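Local structure of RING finger protein unkempt homolog (Mus musculus, 5ELH) at residues R90-E104 against C118-Y132. The protein binds RNA sequence-specifically through clustered CCCH zinc fingers, represses translation and controls the early morphology of cortical neurons. Residues are numbered along the deposited sequence; the frame is centred on the assembly and turned at random.
Sequences RYHLRYYKTGICIHE and CAFAHGPHDLRSPVY. With ZN (zinc ion), chain F.
H122 lays one ring face over C101 CB, a CH-pi contact in which the CB stands 3.6 Å from the ring centroid and 28° off the ring normal. H122 NE2 binds zinc at 2.1 Å. C101 SG and C118 SG are also ligands, and C111 completes the site of this CCCH zinc finger, three cysteines and one histidine. A chi1 of -166° swings C101 SG to the metal, while the backbone brings C101 CB over the imidazole face. C118 SG, besides binding zinc, accepts the backbone N-H of F120. Beside the site a single beta bridge joins I100 and A121: C101 N donates to A121 O, and A121 N to G99 O, both bonds 2.9 Å long.

K97 is the polar centre of the contact. Its chain bends at chi2, and NZ donates to the carbonyls C118 O and F120 O and forms a salt bridge with D126 OD2, met on its syn side, each at 3.1 Å. D126 OD1 is taken by H4 of helix 3-10.

Farther along, R128 holds residues 128-131 against 93-97. The guanidinium clasps L93 O end-on through NH1 and NH2, NH2 in the carbonyl plane on a lone pair and NH1 above that plane. V131 N is a third donor to L93 O. At the outer end Y132 CE1 sits over the centre of the R94 guanidinium, the two planes steeply inclined to each other, and Y95 CE1 lies over the opposite face; E136 pairs with this arginine's NH2. NH1 of R128 also donates to Y96 O at 2.7 Å, on a lone pair and nearly straight at 167°.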
loop_
_atom_site.group_PDB
_atom_site.type_symbol
_atom_site.label_atom_id
_atom_site.label_comp_id
_atom_site.label_asym_id
_atom_site.label_seq_id
_atom_site.Cartn_x
_atom_site.Cartn_y
_atom_site.Cartn_z
ATOM N N ARG A 90 7.220 -7.466 -16.179
ATOM C CA ARG A 90 6.355 -6.414 -16.693
ATOM C C ARG A 90 6.080 -5.306 -15.675
ATOM O O ARG A 90 5.821 -4.163 -16.051
ATOM C CB ARG A 90 5.049 -7.036 -17.195
ATOM C CG ARG A 90 5.192 -7.725 -18.552
ATOM C CD ARG A 90 3.981 -8.581 -18.926
ATOM N NE ARG A 90 2.702 -7.885 -18.778
ATOM C CZ ARG A 90 2.107 -7.168 -19.731
ATOM N NH1 ARG A 90 2.676 -7.024 -20.925
ATOM N NH2 ARG A 90 0.939 -6.582 -19.487
ATOM N N TYR A 91 6.128 -5.640 -14.390
ATOM C CA TYR A 91 5.867 -4.668 -13.331
ATOM C C TYR A 91 7.144 -4.321 -12.567
ATOM O O TYR A 91 7.102 -3.762 -11.471
ATOM C CB TYR A 91 4.751 -5.166 -12.411
ATOM C CG TYR A 91 3.462 -5.292 -13.193
ATOM C CD1 TYR A 91 3.146 -6.471 -13.852
ATOM C CD2 TYR A 91 2.607 -4.211 -13.338
ATOM C CE1 TYR A 91 1.998 -6.591 -14.590
ATOM C CE2 TYR A 91 1.460 -4.316 -14.074
ATOM C CZ TYR A 91 1.156 -5.510 -14.706
ATOM O OH TYR A 91 0.006 -5.637 -15.454
ATOM N N HIS A 92 8.272 -4.628 -13.188
ATOM C CA HIS A 92 9.585 -4.298 -12.636
ATOM C C HIS A 92 9.856 -2.799 -12.768
ATOM O O HIS A 92 9.403 -2.150 -13.730
ATOM C CB HIS A 92 10.661 -5.086 -13.386
ATOM C CG HIS A 92 11.933 -5.285 -12.619
ATOM N ND1 HIS A 92 12.819 -4.261 -12.356
ATOM C CD2 HIS A 92 12.483 -6.403 -12.088
ATOM C CE1 HIS A 92 13.847 -4.735 -11.673
ATOM N NE2 HIS A 92 13.674 -6.033 -11.510
ATOM N N LEU A 93 10.582 -2.259 -11.794
ATOM C CA LEU A 93 11.006 -0.852 -11.802
ATOM C C LEU A 93 11.718 -0.458 -13.097
ATOM O O LEU A 93 11.600 0.670 -13.566
ATOM C CB LEU A 93 11.919 -0.572 -10.601
ATOM C CG LEU A 93 11.197 -0.448 -9.256
ATOM C CD1 LEU A 93 12.169 -0.618 -8.092
ATOM C CD2 LEU A 93 10.463 0.882 -9.168
ATOM N N ARG A 94 12.413 -1.416 -13.693
ATOM C CA ARG A 94 13.172 -1.210 -14.912
ATOM C C ARG A 94 12.299 -0.986 -16.138
ATOM O O ARG A 94 12.673 -0.235 -17.039
ATOM C CB ARG A 94 14.066 -2.426 -15.159
ATOM C CG ARG A 94 14.772 -2.445 -16.508
ATOM C CD ARG A 94 15.705 -1.259 -16.665
ATOM N NE ARG A 94 16.426 -1.311 -17.932
ATOM C CZ ARG A 94 15.983 -0.803 -19.076
ATOM N NH1 ARG A 94 14.800 -0.193 -19.135
ATOM N NH2 ARG A 94 16.730 -0.908 -20.168
ATOM N N TYR A 95 11.151 -1.649 -16.176
ATOM C CA TYR A 95 10.364 -1.744 -17.404
ATOM C C TYR A 95 8.923 -1.235 -17.351
ATOM O O TYR A 95 8.386 -0.820 -18.382
ATOM C CB TYR A 95 10.361 -3.184 -17.896
ATOM C CG TYR A 95 11.678 -3.628 -18.466
ATOM C CD1 TYR A 95 12.252 -2.947 -19.531
ATOM C CD2 TYR A 95 12.346 -4.735 -17.954
ATOM C CE1 TYR A 95 13.441 -3.342 -20.072
ATOM C CE2 TYR A 95 13.558 -5.143 -18.490
ATOM C CZ TYR A 95 14.102 -4.436 -19.545
ATOM O OH TYR A 95 15.288 -4.820 -20.107
ATOM N N TYR A 96 8.290 -1.252 -16.185
ATOM C CA TYR A 96 6.877 -0.875 -16.096
ATOM C C TYR A 96 6.599 0.503 -16.709
ATOM O O TYR A 96 7.224 1.497 -16.345
ATOM C CB TYR A 96 6.410 -0.914 -14.640
ATOM C CG TYR A 96 4.964 -0.547 -14.427
ATOM C CD1 TYR A 96 3.936 -1.343 -14.917
ATOM C CD2 TYR A 96 4.625 0.586 -13.710
ATOM C CE1 TYR A 96 2.610 -1.005 -14.714
ATOM C CE2 TYR A 96 3.303 0.933 -13.501
ATOM C CZ TYR A 96 2.302 0.132 -14.000
ATOM O OH TYR A 96 1.000 0.486 -13.782
ATOM N N LYS A 97 5.665 0.525 -17.657
ATOM C CA LYS A 97 5.228 1.748 -18.353
ATOM C C LYS A 97 6.358 2.579 -18.958
ATOM O O LYS A 97 6.243 3.806 -19.039
ATOM C CB LYS A 97 4.410 2.644 -17.415
ATOM C CG LYS A 97 3.204 1.966 -16.779
ATOM C CD LYS A 97 1.974 2.148 -17.597
ATOM C CE LYS A 97 0.806 1.427 -16.973
ATOM N NZ LYS A 97 -0.375 1.521 -17.853
ATOM N N THR A 98 7.428 1.925 -19.405
ATOM C CA THR A 98 8.562 2.633 -20.010
ATOM C C THR A 98 8.479 2.713 -21.530
ATOM O O THR A 98 9.254 3.437 -22.155
ATOM C CB THR A 98 9.903 1.973 -19.635
ATOM O OG1 THR A 98 9.922 0.621 -20.096
ATOM C CG2 THR A 98 10.092 1.996 -18.139
ATOM N N GLY A 99 7.549 1.965 -22.117
ATOM C CA GLY A 99 7.344 1.975 -23.553
ATOM C C GLY A 99 5.858 2.063 -23.886
ATOM O O GLY A 99 5.012 1.849 -23.013
ATOM N N ILE A 100 5.548 2.370 -25.140
ATOM C CA ILE A 100 4.161 2.520 -25.585
ATOM C C ILE A 100 3.561 1.176 -26.024
ATOM O O ILE A 100 4.154 0.455 -26.825
ATOM C CB ILE A 100 4.063 3.529 -26.766
ATOM C CG1 ILE A 100 4.613 4.900 -26.357
ATOM C CG2 ILE A 100 2.626 3.658 -27.258
ATOM C CD1 ILE A 100 3.822 5.598 -25.257
ATOM N N CYS A 101 2.379 0.851 -25.505
ATOM C CA CYS A 101 1.687 -0.375 -25.895
ATOM C C CYS A 101 1.393 -0.315 -27.382
ATOM O O CYS A 101 1.077 0.755 -27.907
ATOM C CB CYS A 101 0.367 -0.519 -25.125
ATOM S SG CYS A 101 -0.376 -2.174 -25.206
ATOM N N ILE A 102 1.481 -1.447 -28.073
ATOM C CA ILE A 102 1.134 -1.454 -29.493
ATOM C C ILE A 102 -0.387 -1.511 -29.688
ATOM O O ILE A 102 -0.905 -1.061 -30.713
ATOM C CB ILE A 102 1.847 -2.590 -30.277
ATOM C CG1 ILE A 102 1.295 -3.961 -29.907
ATOM C CG2 ILE A 102 3.357 -2.551 -30.033
ATOM C CD1 ILE A 102 1.697 -5.034 -30.893
ATOM N N HIS A 103 -1.093 -2.054 -28.696
ATOM C CA HIS A 103 -2.556 -2.164 -28.745
ATOM C C HIS A 103 -3.221 -0.802 -28.530
ATOM O O HIS A 103 -2.605 0.118 -27.993
ATOM C CB HIS A 103 -3.048 -3.150 -27.682
ATOM C CG HIS A 103 -2.317 -4.459 -27.683
ATOM N ND1 HIS A 103 -2.219 -5.255 -28.804
ATOM C CD2 HIS A 103 -1.660 -5.114 -26.697
ATOM C CE1 HIS A 103 -1.528 -6.343 -28.509
ATOM N NE2 HIS A 103 -1.178 -6.283 -27.238
ATOM N N GLU A 104 -4.477 -0.673 -28.956
ATOM C CA GLU A 104 -5.208 0.587 -28.816
ATOM C C GLU A 104 -5.951 0.660 -27.484
ATOM O O GLU A 104 -6.120 -0.347 -26.791
ATOM C CB GLU A 104 -6.205 0.775 -29.968
ATOM C CG GLU A 104 -5.846 1.907 -30.930
ATOM C CD GLU A 104 -7.062 2.480 -31.641
ATOM O OE1 GLU A 104 -7.013 3.660 -32.079
ATOM O OE2 GLU A 104 -8.072 1.751 -31.758
ATOM N N CYS A 118 -2.746 -3.189 -17.933
ATOM C CA CYS A 118 -1.692 -3.242 -18.939
ATOM C C CYS A 118 -0.402 -2.591 -18.435
ATOM O O CYS A 118 -0.433 -1.535 -17.810
ATOM C CB CYS A 118 -2.134 -2.560 -20.225
ATOM S SG CYS A 118 -0.851 -2.626 -21.486
ATOM N N ALA A 119 0.721 -3.242 -18.711
ATOM C CA ALA A 119 2.016 -2.819 -18.184
ATOM C C ALA A 119 2.761 -1.878 -19.130
ATOM O O ALA A 119 3.851 -1.407 -18.812
ATOM C CB ALA A 119 2.883 -4.048 -17.856
ATOM N N PHE A 120 2.171 -1.604 -20.289
ATOM C CA PHE A 120 2.737 -0.625 -21.214
ATOM C C PHE A 120 1.962 0.679 -21.088
ATOM O O PHE A 120 0.822 0.691 -20.608
ATOM C CB PHE A 120 2.690 -1.141 -22.657
ATOM C CG PHE A 120 3.709 -2.211 -22.956
ATOM C CD1 PHE A 120 3.472 -3.531 -22.606
ATOM C CD2 PHE A 120 4.902 -1.895 -23.588
ATOM C CE1 PHE A 120 4.400 -4.515 -22.883
ATOM C CE2 PHE A 120 5.837 -2.876 -23.865
ATOM C CZ PHE A 120 5.583 -4.187 -23.511
ATOM N N ALA A 121 2.581 1.775 -21.519
ATOM C CA ALA A 121 1.941 3.085 -21.461
ATOM C C ALA A 121 1.016 3.301 -22.644
ATOM O O ALA A 121 1.360 3.006 -23.788
ATOM C CB ALA A 121 2.981 4.177 -21.417
ATOM N N HIS A 122 -0.171 3.815 -22.355
ATOM C CA HIS A 122 -1.097 4.233 -23.391
ATOM C C HIS A 122 -1.135 5.745 -23.377
ATOM O O HIS A 122 -1.823 6.351 -22.559
ATOM C CB HIS A 122 -2.474 3.616 -23.151
ATOM C CG HIS A 122 -2.489 2.129 -23.318
ATOM N ND1 HIS A 122 -2.997 1.513 -24.440
ATOM C CD2 HIS A 122 -2.017 1.138 -22.524
ATOM C CE1 HIS A 122 -2.859 0.203 -24.320
ATOM N NE2 HIS A 122 -2.259 -0.049 -23.171
ATOM N N GLY A 123 -0.357 6.340 -24.277
ATOM C CA GLY A 123 -0.170 7.778 -24.325
ATOM C C GLY A 123 1.149 8.176 -23.680
ATOM O O GLY A 123 1.542 7.582 -22.675
ATOM N N PRO A 124 1.846 9.180 -24.248
ATOM C CA PRO A 124 3.100 9.650 -23.647
ATOM C C PRO A 124 2.939 10.196 -22.226
ATOM O O PRO A 124 3.918 10.256 -21.481
ATOM C CB PRO A 124 3.540 10.775 -24.588
ATOM C CG PRO A 124 2.897 10.466 -25.879
ATOM C CD PRO A 124 1.581 9.844 -25.537
ATOM N N HIS A 125 1.724 10.593 -21.862
ATOM C CA HIS A 125 1.450 11.086 -20.514
ATOM C C HIS A 125 1.545 9.966 -19.491
ATOM O O HIS A 125 1.681 10.217 -18.294
ATOM C CB HIS A 125 0.048 11.682 -20.454
ATOM C CG HIS A 125 -1.036 10.665 -20.619
ATOM N ND1 HIS A 125 -1.278 10.022 -21.814
ATOM C CD2 HIS A 125 -1.934 10.166 -19.736
ATOM C CE1 HIS A 125 -2.282 9.177 -21.662
ATOM N NE2 HIS A 125 -2.696 9.242 -20.409
ATOM N N ASP A 126 1.455 8.729 -19.968
ATOM C CA ASP A 126 1.402 7.563 -19.096
ATOM C C ASP A 126 2.775 6.921 -18.972
ATOM O O ASP A 126 2.923 5.914 -18.292
ATOM C CB ASP A 126 0.391 6.549 -19.651
ATOM C CG ASP A 126 0.006 5.468 -18.648
ATOM O OD1 ASP A 126 0.076 5.706 -17.422
ATOM O OD2 ASP A 126 -0.387 4.369 -19.094
ATOM N N LEU A 127 3.782 7.500 -19.625
ATOM C CA LEU A 127 5.138 6.948 -19.570
ATOM C C LEU A 127 5.834 7.298 -18.265
ATOM O O LEU A 127 5.574 8.343 -17.674
ATOM C CB LEU A 127 5.983 7.484 -20.723
ATOM C CG LEU A 127 5.655 6.954 -22.114
ATOM C CD1 LEU A 127 6.278 7.848 -23.180
ATOM C CD2 LEU A 127 6.142 5.523 -22.259
ATOM N N ARG A 128 6.706 6.409 -17.808
ATOM C CA ARG A 128 7.660 6.751 -16.766
ATOM C C ARG A 128 9.052 6.432 -17.271
ATOM O O ARG A 128 9.222 5.633 -18.192
ATOM C CB ARG A 128 7.377 5.985 -15.468
ATOM C CG ARG A 128 7.327 4.484 -15.622
ATOM C CD ARG A 128 6.947 3.818 -14.311
ATOM N NE ARG A 128 8.079 3.745 -13.393
ATOM C CZ ARG A 128 9.015 2.797 -13.413
ATOM N NH1 ARG A 128 8.980 1.818 -14.305
ATOM N NH2 ARG A 128 10.009 2.842 -12.538
ATOM N N SER A 129 10.050 7.073 -16.674
ATOM C CA SER A 129 11.427 6.782 -17.006
ATOM C C SER A 129 11.788 5.478 -16.322
ATOM O O SER A 129 11.317 5.204 -15.216
ATOM C CB SER A 129 12.338 7.900 -16.518
ATOM O OG SER A 129 11.914 9.152 -17.031
ATOM N N PRO A 130 12.606 4.653 -16.982
ATOM C CA PRO A 130 13.060 3.464 -16.269
ATOM C C PRO A 130 13.881 3.791 -15.023
ATOM O O PRO A 130 14.393 4.904 -14.878
ATOM C CB PRO A 130 13.912 2.727 -17.313
ATOM C CG PRO A 130 14.075 3.647 -18.453
ATOM C CD PRO A 130 12.983 4.631 -18.404
ATOM N N VAL A 131 13.944 2.830 -14.106
ATOM C CA VAL A 131 14.946 2.824 -13.041
ATOM C C VAL A 131 15.970 1.782 -13.470
ATOM O O VAL A 131 15.603 0.667 -13.821
ATOM C CB VAL A 131 14.345 2.422 -11.680
ATOM C CG1 VAL A 131 15.446 2.120 -10.646
ATOM C CG2 VAL A 131 13.419 3.509 -11.166
ATOM N N TYR A 132 17.248 2.144 -13.446
ATOM C CA TYR A 132 18.293 1.265 -13.929
ATOM C C TYR A 132 19.144 0.757 -12.767
ATOM O O TYR A 132 19.416 1.498 -11.819
ATOM C CB TYR A 132 19.205 2.023 -14.891
ATOM C CG TYR A 132 18.575 2.463 -16.202
ATOM C CD1 TYR A 132 18.453 1.580 -17.264
ATOM C CD2 TYR A 132 18.153 3.771 -16.390
ATOM C CE1 TYR A 132 17.908 1.980 -18.475
ATOM C CE2 TYR A 132 17.608 4.183 -17.603
ATOM C CZ TYR A 132 17.494 3.283 -18.639
ATOM O OH TYR A 132 16.947 3.674 -19.844
HETATM ZN ZN ZN F . -1.897 -2.050 -23.514
HETATM O O HOH W 1 -0.903 -1.175 -15.065
HETATM O O HOH W 2 -2.626 0.575 -17.522
HETATM O O HOH W 3 -1.827 3.913 -16.020
HETATM O O HOH W 4 10.476 5.584 -20.672
#